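'Carboxyl esterase 2 (Tuber melanosporum Mel28, PDB 5MIF) probably hydrolyses carboxylic esters, as an archaeal-like carboxylesterase of the alpha/beta hydrolase fold from a mycorrhizal truffle. Local coordinates at residues 168-173 / 177-182; 130-135 / 141-146. One frame throughout, in Å; residues are numbered along the deposited sequence.

Following the chain from the N terminus, contact 2 comes first: helix 129-139 turns back through a short connection into strand 142-147, and residues 130-135 pack on 141-146. Helix 158-173 comes next, and contact 1 closes the turn at its end by folding 177-182 back on 168-173, just before strand 184-189. The two closures are in series, neither nested nor crossed, with centres about 16 Å apart. They meet through strand 142-147, whose Phe-144 CD2 lies 3.6 Å from Leu-170 CD2, while Ala-142 CB is 3.8 Å from Val-179 CG1. Val-143 and Phe-145 thus pack on helix 129-139, while Ala-142 and Phe-144, alternating with them, face contact 1.

Contact 1 of 2, residues 168-173 / 177-182; sequences QWLLEH and LGVDPT
With chi1 of -173°, Trp-169 turns its CG away from the backbone N and alongside the carbonyl carbon, while Leu-177 CG (chi1 -63°) lies opposite its carbonyl carbon; so placed, the two side chains cross at about a right angle. Leu-177 CD1 comes in the ring plane to the six-membered edge, 3.7 Å from Trp-169 CH2. One face of the same indole is covered near its rim by His-173 CD2, 3.2 Å above the plane. Deeper in, one methyl of each partner makes a second apolar contact, Leu-170 CD1 to Val-179 CG2 at 4.0 Å. Pro-181 packs on the helix backbone, with its CG 3.6 Å from Leu-170 O, and its CB is 3.9 Å from Leu-171 CD2 as the two side chains slide past each other in opposite directions. Across the proline, Thr-182 N donates to Asp-180 OD1 (3.0 Å), closing an Asx turn; Thr-182 OG1 gives the same oxygen a second bond (2.7 Å) from the same face. Leu-80 of strand 75-82 touches both Trp-169 and Leu-177. The whole is a helix-to-strand connection of the alpha/beta hydrolase fold, returning helix 158-173 to the sheet at strand 184-189.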
ATOM      1  N   GLN A 168      -3.624  25.302 -15.731  1.00 37.56           N
ATOM      2  CA  GLN A 168      -3.202  25.886 -17.011  1.00 40.99           C
ATOM      3  C   GLN A 168      -2.232  27.047 -16.779  1.00 42.08           C
ATOM      4  O   GLN A 168      -1.282  27.239 -17.545  1.00 44.52           O
ATOM      5  CB  GLN A 168      -4.407  26.368 -17.829  1.00 41.91           C
ATOM      6  CG  GLN A 168      -5.451  25.292 -18.147  1.00 41.52           C
ATOM      7  CD  GLN A 168      -4.849  23.946 -18.540  1.00 42.48           C
ATOM      8  OE1 GLN A 168      -4.165  23.832 -19.559  1.00 42.59           O
ATOM      9  NE2 GLN A 168      -5.098  22.925 -17.727  1.00 35.50           N
ATOM     10  N   TRP A 169      -2.492  27.825 -15.734  1.00 40.41           N
ATOM     11  CA  TRP A 169      -1.600  28.901 -15.336  1.00 42.13           C
ATOM     12  C   TRP A 169      -0.232  28.371 -14.911  1.00 41.82           C
ATOM     13  O   TRP A 169       0.795  28.923 -15.292  1.00 44.19           O
ATOM     14  CB  TRP A 169      -2.211  29.716 -14.191  1.00 41.84           C
ATOM     15  CG  TRP A 169      -1.404  30.937 -13.845  1.00 44.90           C
ATOM     16  CD1 TRP A 169      -1.600  32.203 -14.315  1.00 44.96           C
ATOM     17  CD2 TRP A 169      -0.269  31.006 -12.966  1.00 43.61           C
ATOM     18  NE1 TRP A 169      -0.660  33.053 -13.787  1.00 42.21           N
ATOM     19  CE2 TRP A 169       0.168  32.346 -12.957  1.00 42.50           C
ATOM     20  CE3 TRP A 169       0.420  30.064 -12.187  1.00 43.46           C
ATOM     21  CZ2 TRP A 169       1.258  32.774 -12.196  1.00 42.25           C
ATOM     22  CZ3 TRP A 169       1.508  30.490 -11.432  1.00 46.85           C
ATOM     23  CH2 TRP A 169       1.913  31.835 -11.443  1.00 46.02           C
ATOM     24  N   LEU A 170      -0.231  27.314 -14.106  1.00 41.96           N
ATOM     25  CA  LEU A 170       1.004  26.694 -13.637  1.00 40.36           C
ATOM     26  C   LEU A 170       1.812  26.197 -14.831  1.00 45.18           C
ATOM     27  O   LEU A 170       3.029  26.344 -14.864  1.00 47.21           O
ATOM     28  CB  LEU A 170       0.704  25.544 -12.673  1.00 42.53           C
ATOM     29  CG  LEU A 170       1.890  24.774 -12.065  1.00 42.85           C
ATOM     30  CD1 LEU A 170       2.778  25.686 -11.245  1.00 41.81           C
ATOM     31  CD2 LEU A 170       1.424  23.591 -11.224  1.00 39.85           C
ATOM     32  N   LEU A 171       1.125  25.618 -15.814  1.00 43.89           N
ATOM     33  CA  LEU A 171       1.783  25.125 -17.014  1.00 44.60           C
ATOM     34  C   LEU A 171       2.546  26.219 -17.755  1.00 46.44           C
ATOM     35  O   LEU A 171       3.638  25.987 -18.259  1.00 49.77           O
ATOM     36  CB  LEU A 171       0.768  24.461 -17.941  1.00 43.19           C
ATOM     37  CG  LEU A 171       0.358  23.066 -17.453  1.00 43.50           C
ATOM     38  CD1 LEU A 171      -0.797  22.504 -18.265  1.00 38.79           C
ATOM     39  CD2 LEU A 171       1.548  22.121 -17.493  1.00 44.92           C
ATOM     40  N   GLU A 172       1.970  27.410 -17.811  1.00 47.13           N
ATOM     41  CA  GLU A 172       2.560  28.523 -18.537  1.00 46.91           C
ATOM     42  C   GLU A 172       3.616  29.289 -17.741  1.00 48.30           C
ATOM     43  O   GLU A 172       4.564  29.822 -18.313  1.00 52.39           O
ATOM     44  CB  GLU A 172       1.468  29.492 -18.988  1.00 50.08           C
ATOM     45  CG  GLU A 172       2.008  30.705 -19.728  1.00 48.66           C
ATOM     46  CD  GLU A 172       0.916  31.635 -20.187  1.00 58.68           C
ATOM     47  OE1 GLU A 172       1.240  32.758 -20.633  1.00 64.87           O
ATOM     48  OE2 GLU A 172      -0.270  31.247 -20.095  1.00 62.17           O
ATOM     49  N   HIS A 173       3.431  29.384 -16.431  1.00 43.80           N
ATOM     50  CA  HIS A 173       4.251  30.289 -15.634  1.00 48.23           C
ATOM     51  C   HIS A 173       5.134  29.605 -14.593  1.00 49.30           C
ATOM     52  O   HIS A 173       5.909  30.265 -13.906  1.00 47.13           O
ATOM     53  CB  HIS A 173       3.345  31.314 -14.941  1.00 46.67           C
ATOM     54  CG  HIS A 173       2.575  32.172 -15.897  1.00 52.40           C
ATOM     55  ND1 HIS A 173       3.174  33.144 -16.673  1.00 57.22           N
ATOM     56  CD2 HIS A 173       1.256  32.202 -16.207  1.00 47.85           C
ATOM     57  CE1 HIS A 173       2.257  33.734 -17.421  1.00 54.83           C
ATOM     58  NE2 HIS A 173       1.085  33.181 -17.159  1.00 48.84           N
ATOM     59  N   LEU A 177       8.690  30.303 -11.488  1.00 52.19           N
ATOM     60  CA  LEU A 177       8.615  30.109 -10.045  1.00 50.27           C
ATOM     61  C   LEU A 177       9.560  29.013  -9.574  1.00 48.42           C
ATOM     62  O   LEU A 177       9.590  28.674  -8.391  1.00 50.01           O
ATOM     63  CB  LEU A 177       7.184  29.776  -9.627  1.00 52.85           C
ATOM     64  CG  LEU A 177       6.151  30.870  -9.884  1.00 51.91           C
ATOM     65  CD1 LEU A 177       4.764  30.356  -9.553  1.00 51.47           C
ATOM     66  CD2 LEU A 177       6.488  32.122  -9.084  1.00 53.92           C
ATOM     67  N   GLY A 178      10.313  28.443 -10.508  1.00 49.72           N
ATOM     68  CA  GLY A 178      11.315  27.457 -10.147  1.00 46.34           C
ATOM     69  C   GLY A 178      10.782  26.036 -10.114  1.00 45.22           C
ATOM     70  O   GLY A 178      11.368  25.175  -9.468  1.00 48.26           O
ATOM     71  N   VAL A 179       9.658  25.790 -10.784  1.00 44.59           N
ATOM     72  CA  VAL A 179       9.144  24.430 -10.876  1.00 45.59           C
ATOM     73  C   VAL A 179       9.076  24.023 -12.333  1.00 45.09           C
ATOM     74  O   VAL A 179       9.055  24.863 -13.234  1.00 43.62           O
ATOM     75  CB  VAL A 179       7.746  24.261 -10.226  1.00 41.37           C
ATOM     76  CG1 VAL A 179       7.786  24.670  -8.765  1.00 42.58           C
ATOM     77  CG2 VAL A 179       6.695  25.052 -10.993  1.00 40.47           C
ATOM     78  N   ASP A 180       9.034  22.718 -12.550  1.00 47.95           N
ATOM     79  CA  ASP A 180       9.031  22.169 -13.894  1.00 48.71           C
ATOM     80  C   ASP A 180       7.645  21.660 -14.260  1.00 47.44           C
ATOM     81  O   ASP A 180       7.250  20.575 -13.842  1.00 47.90           O
ATOM     82  CB  ASP A 180      10.074  21.047 -13.990  1.00 50.51           C
ATOM     83  CG  ASP A 180      10.131  20.404 -15.362  1.00 51.57           C
ATOM     84  OD1 ASP A 180       9.484  20.906 -16.308  1.00 52.48           O
ATOM     85  OD2 ASP A 180      10.807  19.361 -15.474  1.00 61.19           O
ATOM     86  N   PRO A 181       6.898  22.444 -15.050  1.00 49.26           N
ATOM     87  CA  PRO A 181       5.532  22.049 -15.411  1.00 50.09           C
ATOM     88  C   PRO A 181       5.468  20.765 -16.232  1.00 53.24           C
ATOM     89  O   PRO A 181       4.403  20.161 -16.315  1.00 53.84           O
ATOM     90  CB  PRO A 181       5.029  23.243 -16.239  1.00 53.29           C
ATOM     91  CG  PRO A 181       5.913  24.394 -15.831  1.00 53.53           C
ATOM     92  CD  PRO A 181       7.251  23.768 -15.586  1.00 50.17           C
ATOM     93  N   THR A 182       6.589  20.341 -16.805  1.00 53.69           N
ATOM     94  CA  THR A 182       6.625  19.084 -17.545  1.00 51.49           C
ATOM     95  C   THR A 182       6.868  17.902 -16.618  1.00 49.71           C
ATOM     96  O   THR A 182       6.812  16.755 -17.045  1.00 57.79           O
ATOM     97  CB  THR A 182       7.720  19.086 -18.635  1.00 52.43           C
ATOM     98  OG1 THR A 182       9.001  18.870 -18.028  1.00 59.24           O
ATOM     99  CG2 THR A 182       7.733  20.402 -19.379  1.00 51.85           C
TER

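Contact 2 of 2, residues 130-135 / 141-146; sequences GLITNL and AAVFFV
Ile-132 makes the closest approach, its CD1 lying 3.5 Å from Phe-145 CD2 and 3.8 Å from Phe-145 CE2. The methyl meets the ring obliquely, and the two side chains cross at about a right angle. The other branch of the isoleucine serves a second partner: CG2 lies 4.3 Å from Val-143 CG1. Val-143 also receives the helix one turn further on, where Leu-135 CB stands 4.4 Å from its CG2. The division of labour within Ile-132 follows from its first torsion (chi1 -66°), which sets CG1 anti to the carbonyl carbon and CG2 anti to the backbone N. All four side chains are buried, and the contact between them is apolar. The segment axes approach to 9.1 Å with their directions 150° apart, so the helix runs roughly antiparallel to the strand that follows it, as expected in a beta-alpha-beta crossover; here the unit is strand 109-115, helix 129-139 and strand 142-147. In the next shell, the His-116 imidazole meets the phenyl ring of Phe-145 with planes at about 10°, and Pro-125 and Tyr-128 also touch the phenylalanine. An alanine in place of Phe-145 would remove the ring against which Ile-132 CD1 rests, and would probably leave a gap on this side of the strand and deprive His-116 of its aromatic neighbour. Tyr-95 of strand 90-97 contacts both Ile-132 and Phe-145. Further along the helix, Leu-135 packs on Tyr-114 of strand 109-115, and Ser-139 OG is hydrogen-bonded to both Leu-135 O and Ala-141 N, joining the end of the helix to the residue just before strand 142-147.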
ATOM      1  N   GLY A 130      -0.655  19.348   7.569  1.00 41.97           N
ATOM      2  CA  GLY A 130      -0.021  18.087   7.920  1.00 39.84           C
ATOM      3  C   GLY A 130       0.260  17.210   6.703  1.00 42.74           C
ATOM      4  O   GLY A 130       1.342  16.642   6.562  1.00 43.03           O
ATOM      5  N   LEU A 131      -0.731  17.074   5.836  1.00 39.77           N
ATOM      6  CA  LEU A 131      -0.573  16.285   4.627  1.00 39.55           C
ATOM      7  C   LEU A 131       0.414  16.951   3.661  1.00 39.14           C
ATOM      8  O   LEU A 131       1.252  16.275   3.069  1.00 38.35           O
ATOM      9  CB  LEU A 131      -1.929  16.060   3.945  1.00 38.34           C
ATOM     10  CG  LEU A 131      -1.842  15.267   2.634  1.00 41.29           C
ATOM     11  CD1 LEU A 131      -1.029  13.961   2.820  1.00 36.42           C
ATOM     12  CD2 LEU A 131      -3.227  14.980   2.085  1.00 42.08           C
ATOM     13  N   ILE A 132       0.323  18.267   3.502  1.00 36.36           N
ATOM     14  CA  ILE A 132       1.237  18.980   2.626  1.00 37.12           C
ATOM     15  C   ILE A 132       2.693  18.794   3.068  1.00 39.53           C
ATOM     16  O   ILE A 132       3.587  18.569   2.243  1.00 39.14           O
ATOM     17  CB  ILE A 132       0.907  20.473   2.568  1.00 41.55           C
ATOM     18  CG1 ILE A 132      -0.447  20.693   1.900  1.00 42.85           C
ATOM     19  CG2 ILE A 132       1.957  21.224   1.778  1.00 37.44           C
ATOM     20  CD1 ILE A 132      -0.955  22.102   2.078  1.00 44.39           C
ATOM     21  N   THR A 133       2.921  18.885   4.373  1.00 38.13           N
ATOM     22  CA  THR A 133       4.257  18.696   4.940  1.00 43.06           C
ATOM     23  C   THR A 133       4.804  17.293   4.660  1.00 38.27           C
ATOM     24  O   THR A 133       5.941  17.137   4.220  1.00 40.41           O
ATOM     25  CB  THR A 133       4.249  18.916   6.461  1.00 43.19           C
ATOM     26  OG1 THR A 133       3.719  20.213   6.755  1.00 40.29           O
ATOM     27  CG2 THR A 133       5.657  18.771   7.026  1.00 46.39           C
ATOM     28  N   ASN A 134       3.973  16.287   4.914  1.00 36.24           N
ATOM     29  CA  ASN A 134       4.303  14.901   4.622  1.00 40.78           C
ATOM     30  C   ASN A 134       4.665  14.711   3.141  1.00 42.15           C
ATOM     31  O   ASN A 134       5.665  14.076   2.823  1.00 43.05           O
ATOM     32  CB  ASN A 134       3.136  13.983   5.016  1.00 42.56           C
ATOM     33  CG  ASN A 134       3.102  13.690   6.502  1.00 52.82           C
ATOM     34  OD1 ASN A 134       4.141  13.729   7.165  1.00 61.29           O
ATOM     35  ND2 ASN A 134       1.912  13.410   7.042  1.00 48.05           N
ATOM     36  N   LEU A 135       3.839  15.249   2.247  1.00 40.13           N
ATOM     37  CA  LEU A 135       4.076  15.174   0.810  1.00 38.26           C
ATOM     38  C   LEU A 135       5.404  15.813   0.454  1.00 41.89           C
ATOM     39  O   LEU A 135       6.184  15.274  -0.333  1.00 41.61           O
ATOM     40  CB  LEU A 135       2.951  15.867   0.043  1.00 37.78           C
ATOM     41  CG  LEU A 135       1.653  15.074  -0.099  1.00 38.69           C
ATOM     42  CD1 LEU A 135       0.676  15.875  -0.943  1.00 38.20           C
ATOM     43  CD2 LEU A 135       1.924  13.696  -0.718  1.00 36.99           C
ATOM     44  N   ALA A 141       9.221  17.177  -3.856  1.00 42.83           N
ATOM     45  CA  ALA A 141       8.658  18.042  -4.881  1.00 41.74           C
ATOM     46  C   ALA A 141       8.002  19.279  -4.271  1.00 40.72           C
ATOM     47  O   ALA A 141       7.680  19.309  -3.076  1.00 36.63           O
ATOM     48  CB  ALA A 141       7.640  17.283  -5.727  1.00 36.98           C
ATOM     49  N   ALA A 142       7.791  20.282  -5.115  1.00 40.00           N
ATOM     50  CA  ALA A 142       6.950  21.417  -4.754  1.00 42.26           C
ATOM     51  C   ALA A 142       5.484  20.982  -4.746  1.00 43.93           C
ATOM     52  O   ALA A 142       5.105  20.035  -5.453  1.00 38.21           O
ATOM     53  CB  ALA A 142       7.155  22.568  -5.724  1.00 39.94           C
ATOM     54  N   VAL A 143       4.664  21.687  -3.960  1.00 42.73           N
ATOM     55  CA  VAL A 143       3.221  21.438  -3.924  1.00 36.89           C
ATOM     56  C   VAL A 143       2.481  22.720  -4.331  1.00 41.96           C
ATOM     57  O   VAL A 143       2.684  23.789  -3.743  1.00 38.26           O
ATOM     58  CB  VAL A 143       2.744  20.989  -2.532  1.00 37.86           C
ATOM     59  CG1 VAL A 143       1.209  20.975  -2.471  1.00 35.68           C
ATOM     60  CG2 VAL A 143       3.307  19.612  -2.187  1.00 39.72           C
ATOM     61  N   PHE A 144       1.656  22.593  -5.367  1.00 36.11           N
ATOM     62  CA  PHE A 144       0.823  23.670  -5.883  1.00 36.45           C
ATOM     63  C   PHE A 144      -0.568  23.413  -5.338  1.00 38.21           C
ATOM     64  O   PHE A 144      -1.331  22.608  -5.884  1.00 37.71           O
ATOM     65  CB  PHE A 144       0.870  23.671  -7.419  1.00 36.73           C
ATOM     66  CG  PHE A 144       0.079  24.770  -8.083  1.00 38.75           C
ATOM     67  CD1 PHE A 144       0.536  26.081  -8.082  1.00 38.25           C
ATOM     68  CD2 PHE A 144      -1.080  24.474  -8.778  1.00 35.92           C
ATOM     69  CE1 PHE A 144      -0.180  27.082  -8.722  1.00 37.17           C
ATOM     70  CE2 PHE A 144      -1.797  25.468  -9.420  1.00 38.65           C
ATOM     71  CZ  PHE A 144      -1.350  26.776  -9.388  1.00 36.79           C
ATOM     72  N   PHE A 145      -0.874  24.059  -4.221  1.00 35.22           N
ATOM     73  CA  PHE A 145      -2.104  23.790  -3.484  1.00 35.21           C
ATOM     74  C   PHE A 145      -3.191  24.787  -3.909  1.00 42.06           C
ATOM     75  O   PHE A 145      -3.082  25.994  -3.646  1.00 40.76           O
ATOM     76  CB  PHE A 145      -1.826  23.877  -1.982  1.00 38.45           C
ATOM     77  CG  PHE A 145      -2.984  23.484  -1.113  1.00 36.22           C
ATOM     78  CD1 PHE A 145      -3.934  24.428  -0.730  1.00 37.95           C
ATOM     79  CD2 PHE A 145      -3.106  22.195  -0.651  1.00 35.82           C
ATOM     80  CE1 PHE A 145      -5.002  24.078   0.089  1.00 37.20           C
ATOM     81  CE2 PHE A 145      -4.176  21.828   0.171  1.00 40.29           C
ATOM     82  CZ  PHE A 145      -5.123  22.775   0.548  1.00 36.12           C
ATOM     83  N   VAL A 146      -4.223  24.285  -4.585  1.00 37.85           N
ATOM     84  CA  VAL A 146      -5.268  25.151  -5.112  1.00 37.61           C
ATOM     85  C   VAL A 146      -6.357  25.389  -4.069  1.00 38.71           C
ATOM     86  O   VAL A 146      -7.034  24.462  -3.639  1.00 33.99           O
ATOM     87  CB  VAL A 146      -5.891  24.568  -6.374  1.00 39.07           C
ATOM     88  CG1 VAL A 146      -6.965  25.517  -6.895  1.00 37.79           C
ATOM     89  CG2 VAL A 146      -4.809  24.346  -7.433  1.00 33.06           C
TER